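Local coordinates for protein Baccell_00875 (Bacteroides cellulosilyticus DSM 14838, PDB 5NO8) that is a polysaccharide lyase that probably cleaves L-rhamnose caps from glucuronic acid in the side chains of complex arabinogalactan proteins, at residues H329-L333 with Q582-H586. Numbering follows the deposited sequence.
Sequences HADCL and QPSYH
Asp331 and Ser584 form a single parallel beta bridge, a compact example of how a loop can dock on a sheet without becoming a strand: here the loop between helices 562-576 and 596-600 meets strand 326-335 of a mixed sheet. Asp331 donates its backbone N-H to Pro583 O (2.9 Å, N-H...O 161°), and its own carbonyl O accepts from Tyr585 N at 3.2 Å. Pro583, the centre of an inverse gamma turn, comes just before the bridged Ser584.

The Asp331 side chain carries the contact onward. Its CB lies 3.7 Å from Ser584 OG. With CG anti to the carbonyl carbon (chi1 -64°), the carboxylate comes to the edge of the His329 imidazole, in the plane of that ring. At the tip, OD2 is met from above the carboxylate plane by His329 NE2 at 3.0 Å and also accepts from a water at 2.6 Å. That water reaches Ser584 OG as well, linking the two side chains. Ser584 OG in turn accepts from His586 N, an ST turn just beyond the bridge.

Further along, Leu333 CB sits over one face of the Tyr585 ring in a CH-pi contact, 3.8 Å from its centroid, while His586 lies against the opposite face. Shortening Tyr585 to an alanine would probably open a gap beneath Leu333 CB and strip the His586 imidazole of the ring on one of its faces. Trp168, on strand 163-168 of another sheet, touches Asp331, Pro583 and Ser584. At the rim of the tyrosine ring, CD1 approaches Asp331 O to 3.4 Å, beside the bond made by its own backbone N.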
loop_
_atom_site.group_PDB
_atom_site.type_symbol
_atom_site.label_atom_id
_atom_site.label_comp_id
_atom_site.label_asym_id
_atom_site.label_seq_id
_atom_site.Cartn_x
_atom_site.Cartn_y
_atom_site.Cartn_z
ATOM N N HIS A 329 17.417 1.069 -10.113
ATOM C CA HIS A 329 16.818 2.387 -10.166
ATOM C C HIS A 329 16.107 2.818 -8.883
ATOM O O HIS A 329 15.946 2.032 -7.938
ATOM C CB HIS A 329 15.848 2.454 -11.353
ATOM C CG HIS A 329 14.490 1.878 -11.075
ATOM N ND1 HIS A 329 14.258 0.529 -10.975
ATOM C CD2 HIS A 329 13.305 2.485 -10.835
ATOM C CE1 HIS A 329 12.969 0.328 -10.735
ATOM N NE2 HIS A 329 12.368 1.497 -10.640
ATOM N N ALA A 330 15.745 4.095 -8.886
ATOM C CA ALA A 330 14.820 4.700 -7.935
ATOM C C ALA A 330 13.767 5.505 -8.679
ATOM O O ALA A 330 14.054 6.079 -9.728
ATOM C CB ALA A 330 15.555 5.592 -6.971
ATOM N N ASP A 331 12.542 5.528 -8.138
ATOM C CA ASP A 331 11.414 6.267 -8.739
ATOM C C ASP A 331 11.039 7.452 -7.833
ATOM O O ASP A 331 10.640 7.246 -6.683
ATOM C CB ASP A 331 10.194 5.378 -8.896
ATOM C CG ASP A 331 10.416 4.228 -9.862
ATOM O OD1 ASP A 331 10.890 4.489 -10.999
ATOM O OD2 ASP A 331 10.094 3.065 -9.484
ATOM N N CYS A 332 11.184 8.671 -8.355
ATOM C CA CYS A 332 10.862 9.903 -7.656
ATOM C C CYS A 332 9.839 10.704 -8.452
ATOM O O CYS A 332 9.655 10.491 -9.659
ATOM C CB CYS A 332 12.102 10.764 -7.455
ATOM S SG CYS A 332 13.340 9.928 -6.461
ATOM N N LEU A 333 9.190 11.645 -7.766
ATOM C CA LEU A 333 8.212 12.524 -8.382
ATOM C C LEU A 333 8.566 13.961 -8.042
ATOM O O LEU A 333 8.920 14.253 -6.897
ATOM C CB LEU A 333 6.803 12.229 -7.838
ATOM C CG LEU A 333 5.642 13.041 -8.377
ATOM C CD1 LEU A 333 5.388 12.782 -9.847
ATOM C CD2 LEU A 333 4.358 12.740 -7.588
ATOM N N GLN A 582 11.202 0.282 -0.168
ATOM C CA GLN A 582 11.627 0.340 -1.561
ATOM C C GLN A 582 11.862 1.802 -1.988
ATOM O O GLN A 582 11.131 2.715 -1.534
ATOM C CB GLN A 582 10.589 -0.245 -2.499
ATOM C CG GLN A 582 10.224 -1.697 -2.270
ATOM C CD GLN A 582 9.047 -1.875 -1.357
ATOM O OE1 GLN A 582 8.896 -1.114 -0.379
ATOM N NE2 GLN A 582 8.197 -2.854 -1.653
ATOM N N PRO A 583 12.824 2.045 -2.871
ATOM C CA PRO A 583 13.132 3.461 -3.247
ATOM C C PRO A 583 12.224 4.004 -4.349
ATOM O O PRO A 583 12.669 4.282 -5.476
ATOM C CB PRO A 583 14.590 3.375 -3.680
ATOM C CG PRO A 583 14.693 1.999 -4.278
ATOM C CD PRO A 583 13.865 1.130 -3.379
ATOM N N SER A 584 10.943 4.114 -4.005
ATOM C CA SER A 584 9.891 4.606 -4.881
ATOM C C SER A 584 8.890 5.360 -4.014
ATOM O O SER A 584 8.515 4.893 -2.957
ATOM C CB SER A 584 9.164 3.454 -5.567
ATOM O OG SER A 584 8.034 3.910 -6.299
ATOM N N TYR A 585 8.410 6.490 -4.503
ATOM C CA TYR A 585 7.345 7.223 -3.829
ATOM C C TYR A 585 6.050 6.399 -3.738
ATOM O O TYR A 585 5.266 6.599 -2.842
ATOM C CB TYR A 585 7.097 8.592 -4.450
ATOM C CG TYR A 585 6.603 8.564 -5.877
ATOM C CD1 TYR A 585 7.498 8.543 -6.937
ATOM C CD2 TYR A 585 5.236 8.498 -6.167
ATOM C CE1 TYR A 585 7.056 8.481 -8.260
ATOM C CE2 TYR A 585 4.780 8.479 -7.471
ATOM C CZ TYR A 585 5.699 8.494 -8.513
ATOM O OH TYR A 585 5.246 8.455 -9.807
ATOM N N HIS A 586 5.850 5.439 -4.633
ATOM C CA HIS A 586 4.673 4.585 -4.559
ATOM C C HIS A 586 4.691 3.646 -3.357
ATOM O O HIS A 586 3.616 3.211 -2.899
ATOM C CB HIS A 586 4.558 3.729 -5.827
ATOM C CG HIS A 586 4.131 4.495 -7.033
ATOM N ND1 HIS A 586 5.005 4.844 -8.040
ATOM C CD2 HIS A 586 2.930 4.981 -7.394
ATOM C CE1 HIS A 586 4.350 5.503 -8.982
ATOM N NE2 HIS A 586 3.089 5.603 -8.614
HETATM O O HOH W 1 7.856 2.357 -8.339
#